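Local coordinates for methylaspartate ammonia-lyase (Citrobacter amalonaticus, PDB 1KKO), which catalyses the reversible, magnesium-dependent anti elimination of ammonia from (2S,3S)-3-methyl-L-aspartate to give mesaconate, at residues F17-Q20 with Q21-K24; I246-D250 with P251-A255; K281-Q284 with I285-L288; Q314-V317 with D318-A322. One frame throughout, in Å; residues are numbered along the deposited sequence.

Overall arrangement
Each of the four contacts is local, within one or two turns of chain, and they follow one another in series without nesting or crossing. Interaction 1, in the N-terminal part, caps the short helix 20-24 as strand 3-18 ends; its centre lies about 23 Å from that of interaction 3. The other three belong to the barrel part. Interaction 2 turns the chain from helix 242-246 into helix 251-260, and interactions 3 and 4 are the opening of helix 281-298 and most of helix 313-321. These last three form a chain of touching elements: Pro-251 packs on Met-287, and Lys-281 bridges to both Asp-315 and Asp-318.

Interaction 1. Residues F17-Q20 with Q21-K24; sequences FDDQ and QAIK
Asp-19 accepts the backbone N-H of Ala-22 on its carboxylate: Ala-22 N lies 3.1 Å from Asp-19 OD1 and the bond is nearly straight, 165° at the hydrogen. The donor comes from well above the carboxylate plane, and the flat of the group also rests against the methyl of Ala-22, with Asp-19 CG 3.5 Å from Ala-22 CB. Asp-19 CG stands opposite its own N (chi1 -177°), which swings the carboxylate forward over the first turn. The carbonyl of Asp-19 itself takes the amide of Ile-23, Ile-23 N to Asp-19 O being 3.1 Å, and Lys-24 N is hydrogen-bonded to Gln-20 O at 2.8 Å. Asp-19 is thus the N-cap of helix 20-24, placed where strand 3-18 of the N-terminal antiparallel sheet runs out. Beside the cap, Ile-23 lays its CG1 over Asp-19 O at 3.4 Å and carries CD1 on to the CB of Asp-18, 3.8 Å away. On the outer side the aliphatic part of Lys-24 covers the Gln-20 carbonyl, Lys-24 CG standing 3.2 Å from Gln-20 O. The two acids are themselves held from outside the turn: Thr-40 OG1 and the amide of Val-39 bind the oxygens of Asp-19, while Asp-18 OD1 is in a salt bridge with Arg-47. The side chain of Asp-18 comes within about 7 Å of that of Cys-361, assigned to the substrate site.

Interaction 2. Residues I246-D250 with P251-A255; sequences IFDMD and PVRCA
Arg-253 reaches back from the first turn of its helix over Phe-247, Asp-248 and Asp-250. Its CB rests on the CB of Phe-247, 3.8 Å away, and beyond it CG and CD run past the carboxylate of Asp-250, Arg-253 CD lying 3.4 Å from Asp-250 OD2. A bend at chi3 (63°) then turns NE and the guanidinium over the backbone of Phe-247, whose carbonyl carbon lies against one face, and sets NH2 in plane at the edge of the Phe-247 ring, the two planes standing 77° apart. At the tip, NH1 faces Asp-248 OD1 as a salt bridge, but these atoms are modelled too close together for the detail to be trusted. A water bridge from NH1 to Asp-250 OD2 depends on the same uncertain NH1 position. Asp-250 is the N-cap: its OD1 accepts weak bonds from Val-252 N, at 3.0 Å, and from Arg-253 N, while its carbonyl O takes Cys-254 N at 2.9 Å. The type I' turn from Phe-247 to Asp-250, closed by Asp-250 N to Phe-247 O, leads from helix 242-246 into helix 251-260, which packs through Pro-251 and Val-252 on helix 281-298, while Ile-246 leans on helix 200-204.

Interaction 3. Residues K281-Q284 with I285-L288; sequences KPDQ and IRML
Lys-281 and Ile-285, one turn apart, run side by side in the same direction, with Lys-281 CG 4.2 Å from Ile-285 CD1. The lysine chain is extended and carries NZ away to salt bridges with Asp-315 and Asp-318 of the next helix. Pro-282 supplies a carbonyl with two roles. It accepts the amide of Arg-286, Arg-286 N to Pro-282 O being 3.1 Å, and it lies 3.5 Å above the centre of the guanidinium of the same residue, while Pro-282 CB touches Arg-286 NH1. The chi3 bend of the arginine (-71°) folds the guanidinium back over this carbonyl. Asp-283 meets it at the edge in a hydrogen-bonded salt bridge: Arg-286 NH1 donates to Asp-283 OD1 at 2.8 Å, 161° at the hydrogen, nearly in the guanidinium plane, and the two flat groups are turned 69° apart. A water accepts from Arg-286 NE and is weakly bonded to the same OD1, so NH1 and NE, along one edge of the guanidinium, reach one oxygen, directly and through the water. Gln-284 turns inward; its OE1 and NE2 are bonded to Ala-278 N and Val-276 O of the preceding loop, and NE2 packs at 3.9 Å on Leu-288 CD2. These are the first turns of the helix in the beta-alpha-beta unit 270-273, 281-298, 303-306 of the TIM-type barrel, whose flanking strands lead to the magnesium ligands Glu-273 and Asp-307.

Interaction 4. Residues Q314-V317 with D318-A322; sequences QDIV and DFTDA
Gln-314 and Asp-318 form an i to i+4 side-chain hydrogen bond on helix 313-321, which connects strands 303-306 and 327-330 in a beta-alpha-beta unit of the barrel. Gln-314 NE2 lies 2.9 Å from Asp-318 OD1, with 155° at the hydrogen. The oxygen is in the plane of the glutamine amide, but the donor reaches the carboxylate from above its plane, and the two flat groups are 46° apart. The bend at chi2 of Gln-314 (65°) folds its amide alongside the next turn to meet the acid. Lys-281, the outside partner of both Asp-318 and Asp-315, probably offsets the mutual repulsion of the two acids. Further along, one carbonyl accepts twice: Ile-316 O takes both Thr-320 N, at 2.9 Å, and Thr-320 OG1, at 2.8 Å, from opposite faces of its carbonyl plane, which uses the hydrogen of this buried hydroxyl within the helix. Phe-319 turns its ring edge to the carbonyl of Asp-315, Phe-319 CD1 lying 3.2 Å from Asp-315 O, and its ring packs on Gln-284, Ile-285 and Leu-288 of helix 281-298. Val-317 and Asp-321 lie side by side, Val-317 CG1 touching Asp-321 OD2 at 3.5 Å, while Asp-321 OD1 is bonded to Tyr-347 OH. The side chain of Ile-316 ends about 7 Å from that of Lys-331, the proton acceptor.

Interaction 1. Residues F17-Q20 with Q21-K24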
loop_
_atom_site.group_PDB
_atom_site.type_symbol
_atom_site.label_atom_id
_atom_site.label_comp_id
_atom_site.label_asym_id
_atom_site.label_seq_id
_atom_site.Cartn_x
_atom_site.Cartn_y
_atom_site.Cartn_z
ATOM N N PHE A 17 -4.099 -14.890 -3.962
ATOM C CA PHE A 17 -3.523 -16.208 -4.184
ATOM C C PHE A 17 -4.007 -16.657 -5.553
ATOM O O PHE A 17 -5.217 -16.718 -5.785
ATOM C CB PHE A 17 -4.011 -17.211 -3.145
ATOM C CG PHE A 17 -3.506 -16.955 -1.755
ATOM C CD1 PHE A 17 -2.154 -16.983 -1.491
ATOM C CD2 PHE A 17 -4.383 -16.708 -0.716
ATOM C CE1 PHE A 17 -1.692 -16.756 -0.214
ATOM C CE2 PHE A 17 -3.904 -16.501 0.557
ATOM C CZ PHE A 17 -2.565 -16.512 0.796
ATOM N N ASP A 18 -3.064 -16.964 -6.439
ATOM C CA ASP A 18 -3.379 -17.407 -7.788
ATOM C C ASP A 18 -2.864 -18.816 -7.996
ATOM O O ASP A 18 -1.744 -19.150 -7.598
ATOM C CB ASP A 18 -2.696 -16.518 -8.809
ATOM C CG ASP A 18 -3.385 -15.195 -9.018
ATOM O OD1 ASP A 18 -4.531 -15.014 -8.555
ATOM O OD2 ASP A 18 -2.810 -14.286 -9.652
ATOM N N ASP A 19 -3.694 -19.628 -8.633
ATOM C CA ASP A 19 -3.327 -20.991 -8.977
ATOM C C ASP A 19 -2.494 -20.899 -10.258
ATOM O O ASP A 19 -3.035 -20.862 -11.364
ATOM C CB ASP A 19 -4.600 -21.801 -9.158
ATOM C CG ASP A 19 -4.340 -23.244 -9.452
ATOM O OD1 ASP A 19 -3.240 -23.568 -9.937
ATOM O OD2 ASP A 19 -5.221 -24.090 -9.224
ATOM N N GLN A 20 -1.174 -20.804 -10.099
ATOM C CA GLN A 20 -0.262 -20.584 -11.213
ATOM C C GLN A 20 -0.386 -21.682 -12.253
ATOM O O GLN A 20 -0.315 -21.412 -13.450
ATOM C CB GLN A 20 1.186 -20.518 -10.732
ATOM C CG GLN A 20 2.124 -19.961 -11.762
ATOM C CD GLN A 20 3.539 -19.873 -11.261
ATOM O OE1 GLN A 20 3.869 -20.450 -10.232
ATOM N NE2 GLN A 20 4.380 -19.156 -11.987
ATOM N N GLN A 21 -0.586 -22.910 -11.797
ATOM C CA GLN A 21 -0.685 -24.026 -12.723
ATOM C C GLN A 21 -1.914 -23.865 -13.599
ATOM O O GLN A 21 -1.831 -24.050 -14.811
ATOM C CB GLN A 21 -0.742 -25.353 -11.986
ATOM C CG GLN A 21 -0.704 -26.555 -12.920
ATOM C CD GLN A 21 0.573 -26.611 -13.729
ATOM O OE1 GLN A 21 0.554 -26.490 -14.958
ATOM N NE2 GLN A 21 1.694 -26.774 -13.043
ATOM N N ALA A 22 -3.050 -23.525 -12.989
ATOM C CA ALA A 22 -4.298 -23.375 -13.746
ATOM C C ALA A 22 -4.183 -22.239 -14.752
ATOM O O ALA A 22 -4.716 -22.326 -15.864
ATOM C CB ALA A 22 -5.464 -23.150 -12.818
ATOM N N ILE A 23 -3.478 -21.181 -14.375
ATOM C CA ILE A 23 -3.269 -20.063 -15.276
ATOM C C ILE A 23 -2.354 -20.483 -16.429
ATOM O O ILE A 23 -2.633 -20.162 -17.597
ATOM C CB ILE A 23 -2.737 -18.837 -14.506
ATOM C CG1 ILE A 23 -3.812 -18.363 -13.523
ATOM C CG2 ILE A 23 -2.354 -17.716 -15.450
ATOM C CD1 ILE A 23 -3.305 -17.427 -12.471
ATOM N N LYS A 24 -1.281 -21.205 -16.112
ATOM C CA LYS A 24 -0.371 -21.716 -17.140
ATOM C C LYS A 24 -1.107 -22.647 -18.084
ATOM O O LYS A 24 -0.795 -22.705 -19.276
ATOM C CB LYS A 24 0.776 -22.499 -16.511
ATOM C CG LYS A 24 1.799 -21.659 -15.814
ATOM C CD LYS A 24 2.917 -22.514 -15.262
ATOM C CE LYS A 24 3.952 -22.814 -16.324
ATOM N NZ LYS A 24 5.170 -23.451 -15.752
#

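Interaction 2. Residues I246-D250 with P251-A255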
loop_
_atom_site.group_PDB
_atom_site.type_symbol
_atom_site.label_atom_id
_atom_site.label_comp_id
_atom_site.label_asym_id
_atom_site.label_seq_id
_atom_site.Cartn_x
_atom_site.Cartn_y
_atom_site.Cartn_z
ATOM N N ILE A 246 11.275 -21.536 -25.496
ATOM C CA ILE A 246 11.445 -21.254 -26.919
ATOM C C ILE A 246 12.763 -21.752 -27.473
ATOM O O ILE A 246 12.932 -21.798 -28.687
ATOM C CB ILE A 246 11.241 -19.754 -27.264
ATOM C CG1 ILE A 246 12.266 -18.865 -26.559
ATOM C CG2 ILE A 246 9.822 -19.330 -26.927
ATOM C CD1 ILE A 246 12.378 -17.493 -27.197
ATOM N N PHE A 247 13.692 -22.150 -26.606
ATOM C CA PHE A 247 14.985 -22.641 -27.084
ATOM C C PHE A 247 15.253 -24.103 -26.737
ATOM O O PHE A 247 16.401 -24.504 -26.524
ATOM C CB PHE A 247 16.109 -21.742 -26.576
ATOM C CG PHE A 247 16.028 -20.349 -27.099
ATOM C CD1 PHE A 247 16.066 -20.107 -28.464
ATOM C CD2 PHE A 247 15.876 -19.278 -26.233
ATOM C CE1 PHE A 247 15.974 -18.831 -28.951
ATOM C CE2 PHE A 247 15.782 -18.004 -26.712
ATOM C CZ PHE A 247 15.831 -17.769 -28.069
ATOM N N ASP A 248 14.199 -24.903 -26.665
ATOM C CA ASP A 248 14.361 -26.339 -26.458
ATOM C C ASP A 248 15.132 -26.675 -25.166
ATOM O O ASP A 248 15.795 -27.709 -25.094
ATOM C CB ASP A 248 15.101 -26.957 -27.666
ATOM C CG ASP A 248 14.489 -26.559 -29.020
ATOM O OD1 ASP A 248 15.177 -25.928 -29.856
ATOM O OD2 ASP A 248 13.339 -26.840 -29.351
HETATM N N MSE A 249 15.053 -25.805 -24.159
HETATM C CA MSE A 249 15.763 -26.001 -22.884
HETATM C C MSE A 249 17.275 -26.145 -23.059
HETATM O O MSE A 249 17.948 -26.777 -22.242
HETATM C CB MSE A 249 15.216 -27.216 -22.141
HETATM C CG MSE A 249 13.707 -27.196 -21.966
HETATM SE SE MSE A 249 13.057 -25.648 -20.978
HETATM C CE MSE A 249 13.580 -26.154 -19.248
ATOM N N ASP A 250 17.793 -25.536 -24.116
ATOM C CA ASP A 250 19.213 -25.573 -24.432
ATOM C C ASP A 250 19.881 -24.383 -23.754
ATOM O O ASP A 250 19.672 -23.247 -24.174
ATOM C CB ASP A 250 19.370 -25.473 -25.949
ATOM C CG ASP A 250 20.792 -25.649 -26.409
ATOM O OD1 ASP A 250 21.718 -25.353 -25.633
ATOM O OD2 ASP A 250 21.073 -26.070 -27.554
ATOM N N PRO A 251 20.701 -24.622 -22.733
ATOM C CA PRO A 251 21.302 -23.505 -21.987
ATOM C C PRO A 251 22.145 -22.588 -22.862
ATOM O O PRO A 251 22.210 -21.378 -22.633
ATOM C CB PRO A 251 22.194 -24.181 -20.940
ATOM C CG PRO A 251 22.030 -25.642 -21.071
ATOM C CD PRO A 251 21.131 -25.935 -22.229
ATOM N N VAL A 252 22.811 -23.164 -23.850
ATOM C CA VAL A 252 23.635 -22.386 -24.756
ATOM C C VAL A 252 22.798 -21.427 -25.617
ATOM O O VAL A 252 23.145 -20.254 -25.762
ATOM C CB VAL A 252 24.521 -23.321 -25.611
ATOM C CG1 VAL A 252 25.189 -22.559 -26.733
ATOM C CG2 VAL A 252 25.567 -23.993 -24.718
ATOM N N ARG A 253 21.688 -21.909 -26.168
ATOM C CA ARG A 253 20.825 -21.057 -26.984
ATOM C C ARG A 253 20.155 -20.006 -26.097
ATOM O O ARG A 253 19.955 -18.866 -26.508
ATOM C CB ARG A 253 19.778 -21.894 -27.716
ATOM C CG ARG A 253 20.357 -22.718 -28.875
ATOM C CD ARG A 253 19.413 -23.763 -29.430
ATOM N NE ARG A 253 18.212 -23.188 -30.025
ATOM C CZ ARG A 253 17.072 -23.847 -30.171
ATOM N NH1 ARG A 253 16.974 -25.105 -29.762
ATOM N NH2 ARG A 253 16.019 -23.249 -30.717
ATOM N N CYS A 254 19.820 -20.401 -24.874
ATOM C CA CYS A 254 19.237 -19.474 -23.914
ATOM C C CYS A 254 20.223 -18.346 -23.640
ATOM O O CYS A 254 19.860 -17.166 -23.683
ATOM C CB CYS A 254 18.886 -20.201 -22.617
ATOM S SG CYS A 254 17.427 -21.272 -22.724
ATOM N N ALA A 255 21.475 -18.707 -23.382
ATOM C CA ALA A 255 22.505 -17.718 -23.082
ATOM C C ALA A 255 22.753 -16.792 -24.265
ATOM O O ALA A 255 22.925 -15.595 -24.095
ATOM C CB ALA A 255 23.789 -18.396 -22.666
HETATM O O HOH W 1 18.749 -27.208 -28.978
#

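Interaction 3. Residues K281-Q284 with I285-L288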
loop_
_atom_site.group_PDB
_atom_site.type_symbol
_atom_site.label_atom_id
_atom_site.label_comp_id
_atom_site.label_asym_id
_atom_site.label_seq_id
_atom_site.Cartn_x
_atom_site.Cartn_y
_atom_site.Cartn_z
ATOM N N LYS A 281 14.563 -28.817 -8.266
ATOM C CA LYS A 281 15.725 -28.121 -7.779
ATOM C C LYS A 281 17.067 -28.585 -8.380
ATOM O O LYS A 281 17.812 -27.767 -8.905
ATOM C CB LYS A 281 15.713 -28.185 -6.263
ATOM C CG LYS A 281 16.855 -27.550 -5.607
ATOM C CD LYS A 281 16.764 -27.827 -4.134
ATOM C CE LYS A 281 18.038 -27.475 -3.453
ATOM N NZ LYS A 281 17.981 -27.819 -2.014
ATOM N N PRO A 282 17.408 -29.872 -8.330
ATOM C CA PRO A 282 18.703 -30.275 -8.899
ATOM C C PRO A 282 18.871 -29.914 -10.379
ATOM O O PRO A 282 19.939 -29.428 -10.771
ATOM C CB PRO A 282 18.743 -31.791 -8.680
ATOM C CG PRO A 282 17.751 -32.064 -7.635
ATOM C CD PRO A 282 16.680 -31.006 -7.747
ATOM N N ASP A 283 17.844 -30.136 -11.193
ATOM C CA ASP A 283 17.936 -29.793 -12.606
ATOM C C ASP A 283 17.978 -28.275 -12.816
ATOM O O ASP A 283 18.603 -27.802 -13.752
ATOM C CB ASP A 283 16.772 -30.386 -13.405
ATOM C CG ASP A 283 16.846 -31.900 -13.527
ATOM O OD1 ASP A 283 17.930 -32.486 -13.295
ATOM O OD2 ASP A 283 15.855 -32.568 -13.865
ATOM N N GLN A 284 17.291 -27.520 -11.957
ATOM C CA GLN A 284 17.286 -26.065 -12.072
ATOM C C GLN A 284 18.693 -25.510 -11.815
ATOM O O GLN A 284 19.174 -24.653 -12.549
ATOM C CB GLN A 284 16.268 -25.462 -11.104
ATOM C CG GLN A 284 16.097 -23.960 -11.238
ATOM C CD GLN A 284 15.492 -23.534 -12.555
ATOM O OE1 GLN A 284 14.955 -24.359 -13.301
ATOM N NE2 GLN A 284 15.536 -22.235 -12.837
ATOM N N ILE A 285 19.346 -26.027 -10.782
ATOM C CA ILE A 285 20.703 -25.608 -10.459
ATOM C C ILE A 285 21.633 -25.903 -11.640
ATOM O O ILE A 285 22.396 -25.036 -12.086
ATOM C CB ILE A 285 21.190 -26.303 -9.173
ATOM C CG1 ILE A 285 20.419 -25.751 -7.968
ATOM C CG2 ILE A 285 22.698 -26.120 -8.988
ATOM C CD1 ILE A 285 20.738 -26.434 -6.682
ATOM N N ARG A 286 21.539 -27.116 -12.176
ATOM C CA ARG A 286 22.390 -27.484 -13.307
ATOM C C ARG A 286 22.132 -26.607 -14.534
ATOM O O ARG A 286 23.058 -26.165 -15.211
ATOM C CB ARG A 286 22.201 -28.953 -13.652
ATOM C CG ARG A 286 23.048 -29.856 -12.799
ATOM C CD ARG A 286 23.012 -31.292 -13.249
ATOM N NE ARG A 286 21.715 -31.883 -12.949
ATOM C CZ ARG A 286 21.403 -32.486 -11.811
ATOM N NH1 ARG A 286 20.186 -32.988 -11.650
ATOM N NH2 ARG A 286 22.291 -32.595 -10.828
HETATM N N MSE A 287 20.868 -26.325 -14.806
HETATM C CA MSE A 287 20.525 -25.516 -15.947
HETATM C C MSE A 287 21.036 -24.079 -15.833
HETATM O O MSE A 287 21.592 -23.521 -16.775
HETATM C CB MSE A 287 19.019 -25.491 -16.077
HETATM C CG MSE A 287 18.535 -24.515 -17.079
HETATM SE SE MSE A 287 18.835 -25.079 -18.880
HETATM C CE MSE A 287 18.785 -26.967 -18.699
ATOM N N LEU A 288 20.824 -23.453 -14.682
ATOM C CA LEU A 288 21.302 -22.091 -14.512
ATOM C C LEU A 288 22.826 -22.044 -14.602
ATOM O O LEU A 288 23.381 -21.119 -15.185
ATOM C CB LEU A 288 20.840 -21.513 -13.185
ATOM C CG LEU A 288 19.334 -21.327 -13.017
ATOM C CD1 LEU A 288 19.071 -20.631 -11.687
ATOM C CD2 LEU A 288 18.740 -20.537 -14.157
HETATM O O HOH W 2 20.525 -31.670 -15.439
#

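Interaction 4. Residues Q314-V317 with D318-A322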
loop_
_atom_site.group_PDB
_atom_site.type_symbol
_atom_site.label_atom_id
_atom_site.label_comp_id
_atom_site.label_asym_id
_atom_site.label_seq_id
_atom_site.Cartn_x
_atom_site.Cartn_y
_atom_site.Cartn_z
ATOM N N GLN A 314 18.339 -23.515 2.958
ATOM C CA GLN A 314 19.220 -24.532 2.380
ATOM C C GLN A 314 19.213 -24.482 0.852
ATOM O O GLN A 314 20.257 -24.682 0.215
ATOM C CB GLN A 314 18.870 -25.930 2.879
ATOM C CG GLN A 314 19.870 -26.988 2.390
ATOM C CD GLN A 314 21.271 -26.781 2.944
ATOM O OE1 GLN A 314 21.445 -26.620 4.151
ATOM N NE2 GLN A 314 22.273 -26.789 2.067
ATOM N N ASP A 315 18.062 -24.212 0.244
ATOM C CA ASP A 315 18.021 -24.077 -1.198
ATOM C C ASP A 315 18.986 -22.980 -1.645
ATOM O O ASP A 315 19.716 -23.128 -2.617
ATOM C CB ASP A 315 16.629 -23.692 -1.691
ATOM C CG ASP A 315 15.601 -24.768 -1.505
ATOM O OD1 ASP A 315 15.943 -25.954 -1.300
ATOM O OD2 ASP A 315 14.388 -24.472 -1.582
ATOM N N ILE A 316 18.943 -21.852 -0.954
ATOM C CA ILE A 316 19.781 -20.717 -1.309
ATOM C C ILE A 316 21.264 -21.090 -1.197
ATOM O O ILE A 316 22.068 -20.761 -2.066
ATOM C CB ILE A 316 19.413 -19.506 -0.440
ATOM C CG1 ILE A 316 18.006 -19.015 -0.823
ATOM C CG2 ILE A 316 20.454 -18.412 -0.585
ATOM C CD1 ILE A 316 17.293 -18.279 0.270
ATOM N N VAL A 317 21.613 -21.786 -0.129
ATOM C CA VAL A 317 22.969 -22.295 0.051
ATOM C C VAL A 317 23.357 -23.178 -1.133
ATOM O O VAL A 317 24.459 -23.039 -1.680
ATOM C CB VAL A 317 23.071 -23.065 1.375
ATOM C CG1 VAL A 317 24.349 -23.888 1.448
ATOM C CG2 VAL A 317 22.999 -22.100 2.535
ATOM N N ASP A 318 22.454 -24.059 -1.554
ATOM C CA ASP A 318 22.742 -24.982 -2.654
ATOM C C ASP A 318 22.942 -24.263 -3.991
ATOM O O ASP A 318 23.862 -24.591 -4.758
ATOM C CB ASP A 318 21.629 -26.023 -2.767
ATOM C CG ASP A 318 21.575 -26.972 -1.581
ATOM O OD1 ASP A 318 22.565 -27.096 -0.826
ATOM O OD2 ASP A 318 20.561 -27.649 -1.339
ATOM N N PHE A 319 22.085 -23.289 -4.294
ATOM C CA PHE A 319 22.256 -22.523 -5.519
ATOM C C PHE A 319 23.566 -21.726 -5.493
ATOM O O PHE A 319 24.234 -21.583 -6.518
ATOM C CB PHE A 319 21.067 -21.585 -5.767
ATOM C CG PHE A 319 19.878 -22.237 -6.436
ATOM C CD1 PHE A 319 19.026 -23.069 -5.730
ATOM C CD2 PHE A 319 19.612 -21.985 -7.760
ATOM C CE1 PHE A 319 17.935 -23.645 -6.348
ATOM C CE2 PHE A 319 18.516 -22.560 -8.381
ATOM C CZ PHE A 319 17.680 -23.376 -7.671
ATOM N N THR A 320 23.898 -21.183 -4.330
ATOM C CA THR A 320 25.134 -20.433 -4.143
ATOM C C THR A 320 26.374 -21.311 -4.301
ATOM O O THR A 320 27.288 -20.972 -5.047
ATOM C CB THR A 320 25.108 -19.787 -2.762
ATOM O OG1 THR A 320 24.036 -18.832 -2.711
ATOM C CG2 THR A 320 26.390 -18.995 -2.489
ATOM N N ASP A 321 26.389 -22.449 -3.618
ATOM C CA ASP A 321 27.564 -23.319 -3.637
ATOM C C ASP A 321 27.863 -23.823 -5.032
ATOM O O ASP A 321 29.003 -24.114 -5.348
ATOM C CB ASP A 321 27.344 -24.521 -2.739
ATOM C CG ASP A 321 27.369 -24.184 -1.269
ATOM O OD1 ASP A 321 27.753 -23.053 -0.908
ATOM O OD2 ASP A 321 27.036 -25.030 -0.410
ATOM N N ALA A 322 26.832 -23.965 -5.851
ATOM C CA ALA A 322 26.993 -24.454 -7.210
ATOM C C ALA A 322 27.494 -23.379 -8.182
ATOM O O ALA A 322 27.795 -23.682 -9.329
ATOM C CB ALA A 322 25.665 -25.003 -7.700
#